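Local coordinates for manganese-binding protein (Chlamydia trachomatis, PDB 6NSI) that binds iron, with manganese and nickel as alternatives, and delivers it to the membrane permease of an ABC transporter for metal import, at residues D100-T105 against T166-F171; F90-E95 against F171-R176; M7-C12 against D260-N265. All coordinates share one frame; numbering follows the deposited sequence.

Contact 1: residues D100-T105 against T166-F171. With FE (Fe (III) ion), chain B.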
loop_
_atom_site.group_PDB
_atom_site.type_symbol
_atom_site.label_atom_id
_atom_site.label_comp_id
_atom_site.label_asym_id
_atom_site.label_seq_id
_atom_site.Cartn_x
_atom_site.Cartn_y
_atom_site.Cartn_z
ATOM N N ASP A 100 2.275 -7.186 -8.263
ATOM C CA ASP A 100 2.570 -6.209 -7.228
ATOM C C ASP A 100 1.282 -5.875 -6.489
ATOM O O ASP A 100 0.402 -5.207 -7.071
ATOM C CB ASP A 100 3.184 -4.950 -7.826
ATOM C CG ASP A 100 3.652 -3.972 -6.769
ATOM O OD1 ASP A 100 3.164 -4.060 -5.619
ATOM O OD2 ASP A 100 4.519 -3.112 -7.085
ATOM N N PRO A 101 1.141 -6.258 -5.220
ATOM C CA PRO A 101 -0.128 -6.050 -4.503
ATOM C C PRO A 101 -0.324 -4.656 -3.921
ATOM O O PRO A 101 -1.424 -4.373 -3.420
ATOM C CB PRO A 101 -0.050 -7.087 -3.377
ATOM C CG PRO A 101 1.424 -7.141 -3.075
ATOM C CD PRO A 101 2.118 -7.008 -4.405
ATOM N N HIS A 102 0.684 -3.776 -3.976
ATOM C CA HIS A 102 0.686 -2.575 -3.141
ATOM C C HIS A 102 -0.119 -1.425 -3.725
ATOM O O HIS A 102 0.387 -0.298 -3.802
ATOM C CB HIS A 102 2.125 -2.105 -2.896
ATOM C CG HIS A 102 2.992 -3.155 -2.270
ATOM N ND1 HIS A 102 3.750 -4.039 -3.014
ATOM C CD2 HIS A 102 3.226 -3.461 -0.969
ATOM C CE1 HIS A 102 4.411 -4.843 -2.197
ATOM N NE2 HIS A 102 4.115 -4.510 -0.953
ATOM N N ILE A 103 -1.379 -1.672 -4.104
ATOM C CA ILE A 103 -2.157 -0.615 -4.757
ATOM C C ILE A 103 -2.681 0.441 -3.793
ATOM O O ILE A 103 -3.145 1.497 -4.243
ATOM C CB ILE A 103 -3.336 -1.216 -5.551
ATOM C CG1 ILE A 103 -4.217 -2.087 -4.645
ATOM C CG2 ILE A 103 -2.823 -2.005 -6.772
ATOM C CD1 ILE A 103 -5.527 -2.613 -5.319
ATOM N N TRP A 104 -2.626 0.202 -2.479
ATOM C CA TRP A 104 -3.179 1.151 -1.517
ATOM C C TRP A 104 -2.318 2.396 -1.322
ATOM O O TRP A 104 -2.717 3.285 -0.559
ATOM C CB TRP A 104 -3.396 0.473 -0.159
ATOM C CG TRP A 104 -2.112 -0.109 0.401
ATOM C CD1 TRP A 104 -1.168 0.541 1.152
ATOM C CD2 TRP A 104 -1.631 -1.444 0.220
ATOM N NE1 TRP A 104 -0.124 -0.319 1.461
ATOM C CE2 TRP A 104 -0.389 -1.543 0.906
ATOM C CE3 TRP A 104 -2.131 -2.574 -0.437
ATOM C CZ2 TRP A 104 0.353 -2.724 0.941
ATOM C CZ3 TRP A 104 -1.392 -3.747 -0.399
ATOM C CH2 TRP A 104 -0.162 -3.813 0.285
ATOM N N THR A 105 -1.149 2.487 -1.962
ATOM C CA THR A 105 -0.381 3.728 -1.933
ATOM C C THR A 105 -0.769 4.683 -3.049
ATOM O O THR A 105 -0.277 5.817 -3.069
ATOM C CB THR A 105 1.121 3.455 -2.041
ATOM O OG1 THR A 105 1.425 2.982 -3.363
ATOM C CG2 THR A 105 1.571 2.409 -0.986
ATOM N N THR A 166 13.633 2.888 -1.036
ATOM C CA THR A 166 12.946 2.372 0.140
ATOM C C THR A 166 13.460 0.983 0.510
ATOM O O THR A 166 14.325 0.415 -0.158
ATOM C CB THR A 166 11.435 2.296 -0.083
ATOM O OG1 THR A 166 11.169 1.294 -1.079
ATOM C CG2 THR A 166 10.900 3.660 -0.532
ATOM N N GLY A 167 12.897 0.451 1.606
ATOM C CA GLY A 167 13.338 -0.836 2.118
ATOM C C GLY A 167 12.979 -1.992 1.200
ATOM O O GLY A 167 13.840 -2.816 0.864
ATOM N N HIS A 168 11.690 -2.106 0.829
ATOM C CA HIS A 168 11.277 -3.039 -0.214
ATOM C C HIS A 168 10.399 -2.309 -1.220
ATOM O O HIS A 168 10.126 -1.113 -1.086
ATOM C CB HIS A 168 10.601 -4.309 0.353
ATOM C CG HIS A 168 9.164 -4.165 0.782
ATOM N ND1 HIS A 168 8.766 -3.350 1.828
ATOM C CD2 HIS A 168 8.053 -4.844 0.393
ATOM C CE1 HIS A 168 7.463 -3.491 2.021
ATOM N NE2 HIS A 168 7.009 -4.389 1.167
ATOM N N ASN A 169 9.993 -3.056 -2.245
ATOM C CA ASN A 169 9.278 -2.523 -3.406
ATOM C C ASN A 169 7.777 -2.460 -3.101
ATOM O O ASN A 169 6.966 -3.231 -3.606
ATOM C CB ASN A 169 9.574 -3.377 -4.638
ATOM C CG ASN A 169 8.977 -2.800 -5.897
ATOM O OD1 ASN A 169 8.586 -1.627 -5.926
ATOM N ND2 ASN A 169 8.875 -3.622 -6.944
ATOM N N ALA A 170 7.424 -1.500 -2.249
ATOM C CA ALA A 170 6.042 -1.258 -1.866
ATOM C C ALA A 170 5.481 0.034 -2.443
ATOM O O ALA A 170 4.285 0.294 -2.276
ATOM C CB ALA A 170 5.906 -1.218 -0.334
ATOM N N PHE A 171 6.298 0.843 -3.119
ATOM C CA PHE A 171 5.862 2.156 -3.582
ATOM C C PHE A 171 5.930 2.301 -5.104
ATOM O O PHE A 171 6.022 3.422 -5.624
ATOM C CB PHE A 171 6.675 3.245 -2.883
ATOM C CG PHE A 171 6.526 3.223 -1.372
ATOM C CD1 PHE A 171 7.414 2.500 -0.582
ATOM C CD2 PHE A 171 5.487 3.910 -0.753
ATOM C CE1 PHE A 171 7.279 2.474 0.806
ATOM C CE2 PHE A 171 5.339 3.890 0.638
ATOM C CZ PHE A 171 6.239 3.180 1.418
HETATM FE FE FE B . 4.923 -5.200 0.959
HETATM O O HOH W 1 6.337 -3.353 -9.032
HETATM O O HOH W 2 2.931 0.820 -4.306
#
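D100 OD1 is gripped twice by H102, the histidine that shares the iron with H168. H102 ND1 meets D100 OD1 on the syn side at 2.7 Å, close to the imidazole plane. The backbone N of H102 reaches D100 OD1 from the other face of the carboxylate, at 3.0 Å, and closes an Asx turn. The ND1 bond fixes the rotation of the imidazole and would probably make NE2 a stronger donor to the metal. H102 NE2 and H168 NE2 each bind the iron at 2.2 Å, their ring planes at 72°. They are two of the four protein ligands in the interlobe cleft of this solute-binding protein, with H36 and D260. E229 holds H168 ND1. A170 lies over one face of the H102 ring, with its CA 3.6 Å from the ring centroid in a CH-pi contact. P101 CG covers the opposite face. A170 CB also sits over the rim of the H168 ring. Of two bridging waters, one joins D100 OD2 to N169 ND2, which also bonds E95; N169 OD1 bonds S172 OG. The other lies between H102 O, T105 OG1 and A170 O, beside T105 CG2, 4.2 Å from F171 CD2.

Contact 2: residues F90-E95 against F171-R176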
loop_
_atom_site.group_PDB
_atom_site.type_symbol
_atom_site.label_atom_id
_atom_site.label_comp_id
_atom_site.label_asym_id
_atom_site.label_seq_id
_atom_site.Cartn_x
_atom_site.Cartn_y
_atom_site.Cartn_z
ATOM N N PHE A 90 -7.224 -0.223 -13.155
ATOM C CA PHE A 90 -5.819 0.139 -13.085
ATOM C C PHE A 90 -5.013 -0.854 -13.906
ATOM O O PHE A 90 -5.507 -1.908 -14.318
ATOM C CB PHE A 90 -5.315 0.191 -11.633
ATOM C CG PHE A 90 -5.033 -1.163 -11.029
ATOM C CD1 PHE A 90 -6.064 -2.016 -10.690
ATOM C CD2 PHE A 90 -3.726 -1.568 -10.780
ATOM C CE1 PHE A 90 -5.814 -3.257 -10.134
ATOM C CE2 PHE A 90 -3.460 -2.808 -10.216
ATOM C CZ PHE A 90 -4.505 -3.655 -9.888
ATOM N N ASP A 91 -3.761 -0.496 -14.149
ATOM C CA ASP A 91 -2.812 -1.364 -14.826
ATOM C C ASP A 91 -1.958 -2.042 -13.763
ATOM O O ASP A 91 -1.233 -1.366 -13.028
ATOM C CB ASP A 91 -1.944 -0.569 -15.803
ATOM C CG ASP A 91 -2.750 0.025 -16.962
ATOM O OD1 ASP A 91 -3.788 -0.569 -17.346
ATOM O OD2 ASP A 91 -2.344 1.087 -17.483
ATOM N N LEU A 92 -2.066 -3.365 -13.677
ATOM C CA LEU A 92 -1.285 -4.150 -12.727
ATOM C C LEU A 92 0.210 -3.983 -12.963
ATOM O O LEU A 92 0.684 -4.055 -14.097
ATOM C CB LEU A 92 -1.658 -5.627 -12.855
ATOM C CG LEU A 92 -1.102 -6.623 -11.844
ATOM C CD1 LEU A 92 -1.514 -6.215 -10.450
ATOM C CD2 LEU A 92 -1.617 -8.027 -12.158
ATOM N N LEU A 93 0.958 -3.774 -11.887
ATOM C CA LEU A 93 2.408 -3.848 -11.960
ATOM C C LEU A 93 2.860 -5.221 -11.493
ATOM O O LEU A 93 2.145 -5.924 -10.775
ATOM C CB LEU A 93 3.065 -2.752 -11.118
ATOM C CG LEU A 93 2.683 -1.341 -11.565
ATOM C CD1 LEU A 93 3.211 -0.283 -10.602
ATOM C CD2 LEU A 93 3.163 -1.092 -12.989
ATOM N N SER A 94 4.062 -5.604 -11.913
ATOM C CA SER A 94 4.628 -6.894 -11.529
ATOM C C SER A 94 6.132 -6.754 -11.322
ATOM O O SER A 94 6.721 -5.693 -11.551
ATOM C CB SER A 94 4.321 -7.974 -12.578
ATOM O OG SER A 94 4.321 -7.424 -13.879
ATOM N N GLU A 95 6.753 -7.840 -10.867
ATOM C CA GLU A 95 8.196 -7.885 -10.662
ATOM C C GLU A 95 8.607 -9.336 -10.826
ATOM O O GLU A 95 8.104 -10.199 -10.098
ATOM C CB GLU A 95 8.591 -7.354 -9.275
ATOM C CG GLU A 95 10.080 -7.043 -9.074
ATOM C CD GLU A 95 10.480 -6.949 -7.581
ATOM O OE1 GLU A 95 10.215 -7.920 -6.824
ATOM O OE2 GLU A 95 11.045 -5.903 -7.164
ATOM N N PHE A 171 6.298 0.843 -3.119
ATOM C CA PHE A 171 5.862 2.156 -3.582
ATOM C C PHE A 171 5.930 2.301 -5.104
ATOM O O PHE A 171 6.022 3.422 -5.624
ATOM C CB PHE A 171 6.675 3.245 -2.883
ATOM C CG PHE A 171 6.526 3.223 -1.372
ATOM C CD1 PHE A 171 7.414 2.500 -0.582
ATOM C CD2 PHE A 171 5.487 3.910 -0.753
ATOM C CE1 PHE A 171 7.279 2.474 0.806
ATOM C CE2 PHE A 171 5.339 3.890 0.638
ATOM C CZ PHE A 171 6.239 3.180 1.418
ATOM N N SER A 172 5.859 1.188 -5.842
ATOM C CA SER A 172 5.873 1.309 -7.299
ATOM C C SER A 172 4.636 2.039 -7.822
ATOM O O SER A 172 4.742 2.881 -8.725
ATOM C CB SER A 172 6.008 -0.069 -7.952
ATOM O OG SER A 172 7.354 -0.518 -7.886
ATOM N N TYR A 173 3.446 1.725 -7.293
ATOM C CA TYR A 173 2.246 2.439 -7.743
ATOM C C TYR A 173 2.312 3.916 -7.375
ATOM O O TYR A 173 1.984 4.790 -8.189
ATOM C CB TYR A 173 0.992 1.798 -7.146
ATOM C CG TYR A 173 0.744 0.408 -7.675
ATOM C CD1 TYR A 173 1.159 -0.711 -6.957
ATOM C CD2 TYR A 173 0.101 0.214 -8.887
ATOM C CE1 TYR A 173 0.931 -1.988 -7.431
ATOM C CE2 TYR A 173 -0.121 -1.053 -9.379
ATOM C CZ TYR A 173 0.287 -2.154 -8.651
ATOM O OH TYR A 173 0.061 -3.424 -9.138
ATOM N N PHE A 174 2.690 4.199 -6.127
ATOM C CA PHE A 174 2.927 5.557 -5.656
ATOM C C PHE A 174 3.848 6.317 -6.606
ATOM O O PHE A 174 3.570 7.459 -7.001
ATOM C CB PHE A 174 3.535 5.452 -4.241
ATOM C CG PHE A 174 3.817 6.766 -3.569
ATOM C CD1 PHE A 174 5.026 7.440 -3.788
ATOM C CD2 PHE A 174 2.903 7.297 -2.672
ATOM C CE1 PHE A 174 5.287 8.632 -3.158
ATOM C CE2 PHE A 174 3.152 8.495 -2.032
ATOM C CZ PHE A 174 4.354 9.161 -2.264
ATOM N N THR A 175 4.971 5.692 -6.962
ATOM C CA THR A 175 5.989 6.344 -7.777
ATOM C C THR A 175 5.476 6.622 -9.186
ATOM O O THR A 175 5.727 7.693 -9.751
ATOM C CB THR A 175 7.225 5.445 -7.842
ATOM O OG1 THR A 175 7.795 5.289 -6.521
ATOM C CG2 THR A 175 8.250 6.016 -8.826
ATOM N N ARG A 176 4.795 5.641 -9.777
ATOM C CA ARG A 176 4.242 5.794 -11.120
ATOM C C ARG A 176 3.200 6.917 -11.169
ATOM O O ARG A 176 3.172 7.708 -12.122
ATOM C CB ARG A 176 3.638 4.454 -11.570
ATOM C CG ARG A 176 3.290 4.357 -13.075
ATOM C CD ARG A 176 2.560 3.032 -13.415
ATOM N NE ARG A 176 1.301 2.886 -12.677
ATOM C CZ ARG A 176 0.427 1.879 -12.828
ATOM N NH1 ARG A 176 0.670 0.893 -13.697
ATOM N NH2 ARG A 176 -0.703 1.853 -12.110
#
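The ring of Y173 has L93 over one face, with CD1 3.7 Å from the ring centroid in a CH-pi contact. D91 O lies at its edge. The guanidinium of R176 also turns a face to L93 and takes D91 O at its edge, near its plane. The L93 side chain thus meets flat surfaces of both residues. Y173 and R176 stand on the first turns of helix 172-178, which follows the loop of an iron ligand. The other segment runs into the small antiparallel pair of strands 94-95 and 98-99. The contact pins that helix start to the approach to the strand pair. Y173 OH accepts from L93 N at 2.9 Å with an N-H...O angle of 165°, and it also bonds D100 O. These two bonds hold the ring by its hydroxyl. F90 turns its ring edge to the same hydroxyl, with the two ring planes inclined at 63°. L92 CD1 also touches Y173 OH, at 3.5 Å. R176 CG lies opposite the backbone N (chi1 -167°), and the chain bends at chi3, which carries the guanidinium to the backbone of D91. R176 NH1 bonds D91 O at 3.0 Å. R176 NH2 makes a weak second bond to D91 O at 3.4 Å. D91 CB touches R176 NH1, with the carboxylate of opposite charge nearby but not in contact. S172 CB packs on L93 CD1 at 3.9 Å, and L93 CD2 comes within 3.3 Å of R176 NH1.

Contact 3: residues M7-C12 against D260-N265. With FE (Fe (III) ion), chain B.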
loop_
_atom_site.group_PDB
_atom_site.type_symbol
_atom_site.label_atom_id
_atom_site.label_comp_id
_atom_site.label_asym_id
_atom_site.label_seq_id
_atom_site.Cartn_x
_atom_site.Cartn_y
_atom_site.Cartn_z
ATOM N N MET A 7 -8.929 -8.271 5.804
ATOM C CA MET A 7 -7.636 -8.929 5.986
ATOM C C MET A 7 -6.638 -8.035 6.724
ATOM O O MET A 7 -5.870 -8.521 7.565
ATOM C CB MET A 7 -7.075 -9.367 4.634
ATOM C CG MET A 7 -7.649 -10.693 4.136
ATOM S SD MET A 7 -7.368 -12.046 5.303
ATOM C CE MET A 7 -5.586 -11.983 5.473
ATOM N N ASN A 8 -6.642 -6.726 6.445
ATOM C CA ASN A 8 -5.624 -5.818 6.981
ATOM C C ASN A 8 -6.255 -4.446 7.236
ATOM O O ASN A 8 -7.436 -4.221 6.942
ATOM C CB ASN A 8 -4.423 -5.726 6.030
ATOM C CG ASN A 8 -4.800 -5.174 4.649
ATOM O OD1 ASN A 8 -5.348 -4.068 4.524
ATOM N ND2 ASN A 8 -4.481 -5.933 3.608
ATOM N N ARG A 9 -5.450 -3.511 7.780
ATOM C CA ARG A 9 -6.000 -2.222 8.203
ATOM C C ARG A 9 -6.223 -1.264 7.040
ATOM O O ARG A 9 -7.089 -0.381 7.120
ATOM C CB ARG A 9 -5.093 -1.563 9.236
ATOM C CG ARG A 9 -5.181 -2.199 10.607
ATOM C CD ARG A 9 -6.527 -1.913 11.262
ATOM N NE ARG A 9 -6.767 -0.483 11.416
ATOM C CZ ARG A 9 -6.146 0.281 12.310
ATOM N NH1 ARG A 9 -5.255 -0.254 13.131
ATOM N NH2 ARG A 9 -6.412 1.578 12.386
ATOM N N MET A 10 -5.446 -1.407 5.967
ATOM C CA MET A 10 -5.660 -0.570 4.795
ATOM C C MET A 10 -7.050 -0.809 4.218
ATOM O O MET A 10 -7.719 0.129 3.766
ATOM C CB MET A 10 -4.564 -0.850 3.772
ATOM C CG MET A 10 -3.168 -0.513 4.312
ATOM S SD MET A 10 -2.383 -1.881 5.220
ATOM C CE MET A 10 -1.893 -2.915 3.838
ATOM N N ILE A 11 -7.515 -2.061 4.271
ATOM C CA ILE A 11 -8.893 -2.369 3.917
ATOM C C ILE A 11 -9.839 -2.003 5.053
ATOM O O ILE A 11 -10.852 -1.333 4.835
ATOM C CB ILE A 11 -9.019 -3.853 3.536
ATOM C CG1 ILE A 11 -8.227 -4.126 2.263
ATOM C CG2 ILE A 11 -10.476 -4.238 3.342
ATOM C CD1 ILE A 11 -7.935 -5.579 2.064
ATOM N N CYS A 12 -9.517 -2.417 6.282
ATOM C CA CYS A 12 -10.489 -2.326 7.376
ATOM C C CYS A 12 -10.927 -0.894 7.648
ATOM O O CYS A 12 -12.105 -0.640 7.934
ATOM C CB CYS A 12 -9.925 -2.935 8.658
ATOM S SG CYS A 12 -11.243 -3.232 9.901
ATOM N N ASP A 260 3.548 -1.731 4.471
ATOM C CA ASP A 260 2.638 -2.864 4.491
ATOM C C ASP A 260 1.631 -2.774 5.628
ATOM O O ASP A 260 0.857 -3.718 5.849
ATOM C CB ASP A 260 3.430 -4.167 4.590
ATOM C CG ASP A 260 4.158 -4.524 3.295
ATOM O OD1 ASP A 260 3.763 -4.050 2.195
ATOM O OD2 ASP A 260 5.133 -5.301 3.385
ATOM N N ASN A 261 1.630 -1.672 6.369
ATOM C CA ASN A 261 0.772 -1.572 7.535
ATOM C C ASN A 261 0.378 -0.113 7.725
ATOM O O ASN A 261 0.701 0.752 6.910
ATOM C CB ASN A 261 1.452 -2.156 8.783
ATOM C CG ASN A 261 2.674 -1.343 9.241
ATOM O OD1 ASN A 261 3.277 -0.601 8.464
ATOM N ND2 ASN A 261 3.056 -1.512 10.502
ATOM N N VAL A 262 -0.324 0.122 8.824
ATOM C CA VAL A 262 -0.927 1.430 9.195
ATOM C C VAL A 262 -0.366 1.887 10.548
ATOM O O VAL A 262 -0.072 1.031 11.357
ATOM C CB VAL A 262 -2.448 1.205 9.253
ATOM C CG1 VAL A 262 -3.168 1.970 10.345
ATOM C CG2 VAL A 262 -3.122 1.328 7.906
ATOM N N CYS A 263 -0.200 3.194 10.750
ATOM C CA CYS A 263 0.246 3.698 12.066
ATOM C C CYS A 263 -0.982 3.872 12.964
ATOM O O CYS A 263 -1.264 2.966 13.704
ATOM C CB CYS A 263 0.958 5.031 11.924
ATOM S SG CYS A 263 1.805 5.531 13.440
ATOM N N ASP A 264 -1.756 4.935 12.791
ATOM C CA ASP A 264 -2.995 5.088 13.597
ATOM C C ASP A 264 -4.202 4.639 12.772
ATOM O O ASP A 264 -4.972 3.829 13.242
ATOM C CB ASP A 264 -3.201 6.530 14.033
ATOM C CG ASP A 264 -4.558 6.727 14.671
ATOM O OD1 ASP A 264 -4.936 5.880 15.500
ATOM O OD2 ASP A 264 -5.235 7.700 14.318
ATOM N N ASN A 265 -4.319 5.172 11.563
ATOM C CA ASN A 265 -5.393 4.823 10.603
ATOM C C ASN A 265 -4.808 4.925 9.196
ATOM O O ASN A 265 -3.848 5.660 9.013
ATOM C CB ASN A 265 -6.646 5.677 10.760
ATOM C CG ASN A 265 -6.415 7.119 10.386
ATOM O OD1 ASN A 265 -6.524 7.478 9.233
ATOM N ND2 ASN A 265 -6.099 7.943 11.362
HETATM FE FE FE B . 4.923 -5.200 0.959
HETATM O O HOH W 3 -3.995 1.761 15.087
#
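R9 CB packs on V262 CG2 at 3.7 Å, and the two side chains cross at about a right angle. The arginine stands on the first turn of helix 9-19, which links the neighbouring parallel strands 3-6 and 24-27 in a beta-alpha-beta unit. V262 lies in the loop that runs from the iron ligand D260 to helix 266-280. Beyond CB the chain of R9 bends at chi2 and chi3, which curls it over the valine. NE makes a salt bridge with D13. At CZ the guanidinium lays one face on V262 CG1, offset toward the rim of the group. NH1 pairs with D30 in a second salt bridge and donates to a water in the guanidinium plane. NH2 ends the chain with a bond to D264 O at 2.8 Å. That bond is bent, with an N-H...O angle of 142°, and the oxygen is tilted slightly from the guanidinium plane. Two acids and a backbone carbonyl hold the charged group beside the loop. M10, the next residue, works along the more buried part. Its CG touches V262 CG2 at 4.0 Å, and its SD lies 3.9 Å from N261 CA. The N261 amide itself bonds G31 O. Bends at chi2 and chi3 bring M10 CE to D260 O at 3.5 Å. N8 caps the helix start, its OD1 accepting from I11 N at 3.0 Å. N265 is the N-cap of helix 266-280, its side chain accepting from a backbone N there. Its ND2 separately donates to S268 OG. At the other end of the loop the D260 carboxylate chelates the iron with both oxygens, OD1 at 2.0 Å and OD2 at 2.4 Å.

In the fold
Contacts 1 and 3 meet at the iron. Contact 1 supplies two histidines and contact 3 the aspartate, with D260 OD2 3.0 Å from H168 NE2 and D260 OD1 3.2 Å from H102 NE2. The two contacts also touch where W104 CE2 packs on M10 CE at 3.6 Å. Contact 2 adjoins contact 1, farther from the iron, their centres about 8 Å apart, and both include F171. D100 ties them together: its O is 2.8 Å from Y173 OH and its N is 2.8 Å from L93 O, both probable hydrogen bonds. The side chain of Y173 is about 10 Å from the bound Fe (III) ion, nearest atoms. Contacts 2 and 3 do not touch, with centres about 19 Å apart.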